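Local coordinates for lumazine protein (Photobacterium kishitanii, PDB 3A35) that probably serves as an antenna protein of luminous bacteria, shifting the bioluminescence of luciferase to shorter wavelength, and here carries riboflavin in place of its lumazine chromophore, at residues 42-47 / 79-84; 139-144 / 166-171. All coordinates share one frame; numbering follows the deposited sequence.

Interaction 1: residues 42-47 / 79-84; sequences MLVNGC and NKVNLE. With RBF (riboflavin), chain C.
Asn45 reaches Asn82 because its CG stands beside its own backbone N (chi1 -73°), which carries the amide oxygen over to the strand opposite. Asn45 OD1 takes the Asn82 N-H at 2.9 Å; the bond is nearly straight at the hydrogen (168°), but the donor lies well above the carbonyl plane. In return Asn45 N gives its proton to Asn82 O at 2.8 Å, so one asparagine grips both backbone polar groups of the other. The amide nitrogen, Asn45 ND2, packs across Val81 CG1 and is tied through a water to Lys80 O. These bonds carry the antiparallel pairing of strands 41-44 and 80-84 one residue past its regular ladder, which consists of the hydrogen-bonded pair Leu43-Glu84, with Leu43 N to Glu84 O at 2.9 Å, and the non-hydrogen-bonded pair Val44-Leu83. The strands belong to the closed six-stranded antiparallel barrel of the first lumazine-binding domain, and a type I' turn from Val44 to Cys47 leads on into strand 47-55. On the face of Val44 and Leu83, Val44 CG1 meets Val81 CG2 at 3.8 Å. Met42, bent at chi3 (-67°), brings its CE to 3.8 Å from Leu83 CB, with Phe61 packed against Met42 and Val44. On the face of Leu43, the extended Glu84 side chain runs alongside the leucine, and Glu84 OE2 accepts from Lys3 N. Beyond the turn, Cys47 SG lies 3.6 Å from O4' of the riboflavin ribityl chain.

Interaction 2: residues 139-144 / 166-171; sequences GINGVS and TTNLGT
Val143 meets two side chains of the 166-171 segment at its methyl tips: CG2 comes to 3.8 Å from Thr167 CG2, and CG1 to 4.0 Å from Leu169 CD1. With CG1 anti to the backbone N (chi1 176°), both methyls face the segment, and CG2 also lies near that same leucine methyl. The other methyl of the leucine, Leu169 CD2, lies 4.1 Å from Ile140 CG2, the two side chains crossing at about a right angle. Leu169 therefore bridges Ile140 and Val143, the first and last residues of a type I' turn that is closed by backbone bonds in both directions. Segment 166-171 is shaped by an ST turn, in which Thr167 OG1 accepts from Leu169 N at 2.9 Å while the same hydroxyl is hydrogen-bonded to Leu163 O, and by Asn168 O, which takes both the N-H and the hydroxyl of Thr171. At the polar end, Asn141 and Asn168 meet crosswise, their amide planes 67° apart; Asn168 ND2 is hydrogen-bonded to Lys80 O. The contact thus packs the hairpin of strands 137-140 and 143-146, in the second lumazine-binding domain, against the 3-10 turn that follows helix 163-166, with Tyr159 of strand 154-160 touching Ile140, Val143 and Leu169, and Val178 of strand 177-182 flanking Ile140.

In the fold
Interaction 1 closes before interaction 2 opens along the chain, and each falls within a different lumazine-binding domain, yet their centres are only 9 Å apart. Interaction 1 joins two strands of the closed six-stranded barrel; interaction 2 involves the 137-140 and 143-146 hairpin at the border of the seven-stranded antiparallel sheet. Asn82 ND2 stands 2.8 Å from Asn141 O and Asn82 OD1 2.8 Å from Asn168 N, probable hydrogen bonds that place both contacts at the junction of the domains. Each contact includes a type I' turn, consistent with the repeated domain. Riboflavin is bound beside the first domain's contact, with Cys47 in its pocket, while the side chain of Asn141 is about 11 Å from it.

Interaction 1: residues 42-47 / 79-84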
loop_
_atom_site.group_PDB
_atom_site.type_symbol
_atom_site.label_atom_id
_atom_site.label_comp_id
_atom_site.label_asym_id
_atom_site.label_seq_id
_atom_site.Cartn_x
_atom_site.Cartn_y
_atom_site.Cartn_z
ATOM N N MET A 42 -10.737 -4.250 3.294
ATOM C CA MET A 42 -9.639 -3.559 3.993
ATOM C C MET A 42 -8.586 -3.233 3.012
ATOM O O MET A 42 -8.647 -3.670 1.777
ATOM C CB MET A 42 -9.049 -4.417 5.128
ATOM C CG MET A 42 -8.448 -5.763 4.558
ATOM S SD MET A 42 -7.670 -6.761 5.857
ATOM C CE MET A 42 -6.281 -5.729 6.310
ATOM N N LEU A 43 -7.632 -2.414 3.430
ATOM C CA LEU A 43 -6.495 -2.079 2.525
ATOM C C LEU A 43 -5.300 -2.996 2.686
ATOM O O LEU A 43 -4.782 -3.202 3.776
ATOM C CB LEU A 43 -6.008 -0.643 2.762
ATOM C CG LEU A 43 -7.109 0.407 2.616
ATOM C CD1 LEU A 43 -6.390 1.791 2.674
ATOM C CD2 LEU A 43 -7.886 0.315 1.297
ATOM N N VAL A 44 -4.875 -3.511 1.529
ATOM C CA VAL A 44 -3.651 -4.312 1.489
ATOM C C VAL A 44 -2.718 -3.587 0.508
ATOM O O VAL A 44 -3.067 -3.344 -0.666
ATOM C CB VAL A 44 -3.964 -5.719 0.912
ATOM C CG1 VAL A 44 -2.576 -6.500 0.868
ATOM C CG2 VAL A 44 -4.928 -6.426 1.803
ATOM N N ASN A 45 -1.583 -3.104 1.043
ATOM C CA ASN A 45 -0.802 -2.190 0.234
ATOM C C ASN A 45 -1.586 -1.076 -0.384
ATOM O O ASN A 45 -1.353 -0.567 -1.514
ATOM C CB ASN A 45 -0.000 -2.840 -0.878
ATOM C CG ASN A 45 1.224 -3.615 -0.390
ATOM O OD1 ASN A 45 1.761 -3.354 0.674
ATOM N ND2 ASN A 45 1.728 -4.524 -1.238
ATOM N N GLY A 46 -2.520 -0.512 0.432
ATOM C CA GLY A 46 -3.314 0.657 -0.006
ATOM C C GLY A 46 -4.423 0.303 -0.935
ATOM O O GLY A 46 -5.244 1.225 -1.295
ATOM N N CYS A 47 -4.623 -0.979 -1.302
ATOM C CA CYS A 47 -5.692 -1.326 -2.248
ATOM C C CYS A 47 -6.862 -1.969 -1.480
ATOM O O CYS A 47 -6.670 -2.912 -0.743
ATOM C CB CYS A 47 -5.123 -2.378 -3.169
ATOM S SG CYS A 47 -6.249 -2.885 -4.523
ATOM N N ASN A 79 6.955 -11.833 0.566
ATOM C CA ASN A 79 6.922 -10.373 0.572
ATOM C C ASN A 79 5.958 -9.883 1.685
ATOM O O ASN A 79 4.983 -10.516 2.085
ATOM C CB ASN A 79 6.407 -9.844 -0.739
ATOM C CG ASN A 79 7.371 -10.048 -1.915
ATOM O OD1 ASN A 79 8.617 -10.478 -1.720
ATOM N ND2 ASN A 79 6.942 -9.753 -3.059
ATOM N N LYS A 80 6.266 -8.675 2.148
ATOM C CA LYS A 80 5.564 -8.032 3.262
ATOM C C LYS A 80 4.639 -7.006 2.621
ATOM O O LYS A 80 5.009 -6.169 1.801
ATOM C CB LYS A 80 6.549 -7.305 4.135
ATOM C CG LYS A 80 6.000 -6.481 5.186
ATOM C CD LYS A 80 7.193 -6.312 6.141
ATOM C CE LYS A 80 7.409 -4.905 6.399
ATOM N NZ LYS A 80 8.487 -4.581 5.342
ATOM N N VAL A 81 3.365 -7.051 3.078
ATOM C CA VAL A 81 2.303 -6.143 2.584
ATOM C C VAL A 81 1.798 -5.289 3.751
ATOM O O VAL A 81 1.705 -5.748 4.881
ATOM C CB VAL A 81 1.147 -6.871 1.915
ATOM C CG1 VAL A 81 1.749 -7.744 0.714
ATOM C CG2 VAL A 81 0.424 -7.730 2.907
ATOM N N ASN A 82 1.422 -4.046 3.484
ATOM C CA ASN A 82 0.823 -3.190 4.541
ATOM C C ASN A 82 -0.611 -3.544 4.714
ATOM O O ASN A 82 -1.330 -3.708 3.721
ATOM C CB ASN A 82 0.974 -1.755 4.079
ATOM C CG ASN A 82 2.438 -1.309 4.017
ATOM O OD1 ASN A 82 3.276 -1.890 4.760
ATOM N ND2 ASN A 82 2.715 -0.290 3.247
ATOM N N LEU A 83 -1.097 -3.531 5.951
ATOM C CA LEU A 83 -2.524 -3.819 6.273
ATOM C C LEU A 83 -3.181 -2.656 6.998
ATOM O O LEU A 83 -2.570 -2.119 7.950
ATOM C CB LEU A 83 -2.603 -5.060 7.199
ATOM C CG LEU A 83 -1.928 -6.321 6.606
ATOM C CD1 LEU A 83 -1.914 -7.449 7.644
ATOM C CD2 LEU A 83 -2.634 -6.761 5.263
ATOM N N GLU A 84 -4.414 -2.326 6.627
ATOM C CA GLU A 84 -5.186 -1.319 7.401
ATOM C C GLU A 84 -6.669 -1.711 7.336
ATOM O O GLU A 84 -7.268 -1.870 6.255
ATOM C CB GLU A 84 -5.042 0.050 6.855
ATOM C CG GLU A 84 -5.773 1.115 7.728
ATOM C CD GLU A 84 -5.739 2.488 7.180
ATOM O OE1 GLU A 84 -5.154 2.844 6.156
ATOM O OE2 GLU A 84 -6.546 3.292 7.812
HETATM N N1 RBF C . -10.341 -5.581 -6.367
HETATM C C2 RBF C . -9.898 -6.855 -6.383
HETATM O O2 RBF C . -9.070 -7.248 -7.262
HETATM N N3 RBF C . -10.249 -7.796 -5.421
HETATM C C4 RBF C . -11.111 -7.450 -4.351
HETATM O O4 RBF C . -11.388 -8.326 -3.522
HETATM C C4A RBF C . -11.617 -6.138 -4.413
HETATM N N5 RBF C . -12.591 -5.778 -3.404
HETATM C C5A RBF C . -13.077 -4.473 -3.451
HETATM C C6 RBF C . -14.108 -4.174 -2.555
HETATM C C7 RBF C . -14.613 -2.846 -2.646
HETATM C C7M RBF C . -15.797 -2.546 -1.682
HETATM C C8 RBF C . -14.136 -1.904 -3.505
HETATM C C8M RBF C . -14.690 -0.542 -3.472
HETATM C C9 RBF C . -13.061 -2.227 -4.406
HETATM C C9A RBF C . -12.605 -3.548 -4.428
HETATM N N10 RBF C . -11.611 -3.948 -5.384
HETATM C C10 RBF C . -11.209 -5.258 -5.377
HETATM C "C1'" RBF C . -11.179 -3.109 -6.424
HETATM C "C2'" RBF C . -9.801 -2.500 -6.254
HETATM O "O2'" RBF C . -9.750 -1.783 -4.975
HETATM C "C3'" RBF C . -9.504 -1.564 -7.303
HETATM O "O3'" RBF C . -9.627 -2.389 -8.582
HETATM C "C4'" RBF C . -8.036 -1.103 -7.338
HETATM O "O4'" RBF C . -7.806 -0.191 -6.241
HETATM C "C5'" RBF C . -7.684 -0.367 -8.637
HETATM O "O5'" RBF C . -6.295 -0.048 -8.725
HETATM O O HOH W 1 4.372 -5.781 -0.934
HETATM O O HOH W 2 -2.584 -0.890 3.307
#

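Interaction 2: residues 139-144 / 166-171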
loop_
_atom_site.group_PDB
_atom_site.type_symbol
_atom_site.label_atom_id
_atom_site.label_comp_id
_atom_site.label_asym_id
_atom_site.label_seq_id
_atom_site.Cartn_x
_atom_site.Cartn_y
_atom_site.Cartn_z
ATOM N N GLY A 139 -0.897 8.605 -1.304
ATOM C CA GLY A 139 -0.778 7.220 -0.715
ATOM C C GLY A 139 0.238 6.387 -1.517
ATOM O O GLY A 139 0.106 6.239 -2.712
ATOM N N ILE A 140 1.174 5.822 -0.769
ATOM C CA ILE A 140 2.198 4.913 -1.371
ATOM C C ILE A 140 2.044 3.614 -0.538
ATOM O O ILE A 140 2.293 3.591 0.677
ATOM C CB ILE A 140 3.642 5.430 -1.195
ATOM C CG1 ILE A 140 3.782 6.793 -1.942
ATOM C CG2 ILE A 140 4.582 4.345 -1.697
ATOM C CD1 ILE A 140 3.544 6.704 -3.386
ATOM N N ASN A 141 1.616 2.535 -1.229
ATOM C CA ASN A 141 1.324 1.309 -0.511
ATOM C C ASN A 141 0.460 1.432 0.749
ATOM O O ASN A 141 0.630 0.677 1.711
ATOM C CB ASN A 141 2.603 0.520 -0.174
ATOM C CG ASN A 141 3.367 -0.066 -1.319
ATOM O OD1 ASN A 141 4.564 -0.556 -0.992
ATOM N ND2 ASN A 141 2.834 -0.190 -2.447
ATOM N N GLY A 142 -0.460 2.414 0.665
ATOM C CA GLY A 142 -1.358 2.554 1.798
ATOM C C GLY A 142 -0.857 3.479 2.883
ATOM O O GLY A 142 -1.563 3.673 3.903
ATOM N N VAL A 143 0.352 4.045 2.752
ATOM C CA VAL A 143 0.821 5.079 3.719
ATOM C C VAL A 143 0.531 6.438 3.089
ATOM O O VAL A 143 0.947 6.782 2.003
ATOM C CB VAL A 143 2.313 4.909 3.839
ATOM C CG1 VAL A 143 2.889 6.034 4.779
ATOM C CG2 VAL A 143 2.687 3.523 4.429
ATOM N N SER A 144 -0.343 7.143 3.820
ATOM C CA SER A 144 -0.685 8.527 3.398
ATOM C C SER A 144 0.296 9.611 4.014
ATOM O O SER A 144 0.558 9.553 5.233
ATOM C CB SER A 144 -2.127 8.838 3.758
ATOM O OG SER A 144 -2.397 10.204 3.302
ATOM N N THR A 166 7.376 0.125 10.811
ATOM C CA THR A 166 6.026 -0.316 10.991
ATOM C C THR A 166 5.283 -0.535 9.610
ATOM O O THR A 166 4.104 -0.965 9.564
ATOM C CB THR A 166 5.288 0.762 11.879
ATOM O OG1 THR A 166 5.085 2.021 11.236
ATOM C CG2 THR A 166 6.188 1.097 13.101
ATOM N N THR A 167 5.987 -0.298 8.506
ATOM C CA THR A 167 5.324 -0.581 7.163
ATOM C C THR A 167 6.366 -1.171 6.248
ATOM O O THR A 167 7.642 -1.068 6.621
ATOM C CB THR A 167 4.965 0.699 6.524
ATOM O OG1 THR A 167 6.146 1.416 6.041
ATOM C CG2 THR A 167 4.088 1.595 7.439
ATOM N N ASN A 168 6.023 -1.584 5.055
ATOM C CA ASN A 168 7.023 -2.124 4.162
ATOM C C ASN A 168 7.841 -1.051 3.439
ATOM O O ASN A 168 8.618 -1.365 2.537
ATOM C CB ASN A 168 6.378 -3.071 3.153
ATOM C CG ASN A 168 5.396 -2.393 2.197
ATOM O OD1 ASN A 168 5.343 -1.171 2.028
ATOM N ND2 ASN A 168 4.649 -3.231 1.515
ATOM N N LEU A 169 7.662 0.225 3.827
ATOM C CA LEU A 169 8.516 1.296 3.257
ATOM C C LEU A 169 9.991 0.978 3.430
ATOM O O LEU A 169 10.807 1.355 2.562
ATOM C CB LEU A 169 8.142 2.751 3.741
ATOM C CG LEU A 169 6.790 3.216 3.247
ATOM C CD1 LEU A 169 6.573 4.666 3.850
ATOM C CD2 LEU A 169 6.646 3.270 1.704
ATOM N N GLY A 170 10.354 0.264 4.487
ATOM C CA GLY A 170 11.729 -0.034 4.748
ATOM C C GLY A 170 12.244 -1.231 3.947
ATOM O O GLY A 170 13.403 -1.643 4.137
ATOM N N THR A 171 11.418 -1.844 3.104
ATOM C CA THR A 171 11.855 -2.955 2.161
ATOM C C THR A 171 12.099 -2.305 0.732
ATOM O O THR A 171 12.663 -2.960 -0.162
ATOM C CB THR A 171 10.739 -4.047 1.998
ATOM O OG1 THR A 171 9.590 -3.490 1.308
ATOM C CG2 THR A 171 10.357 -4.607 3.312
#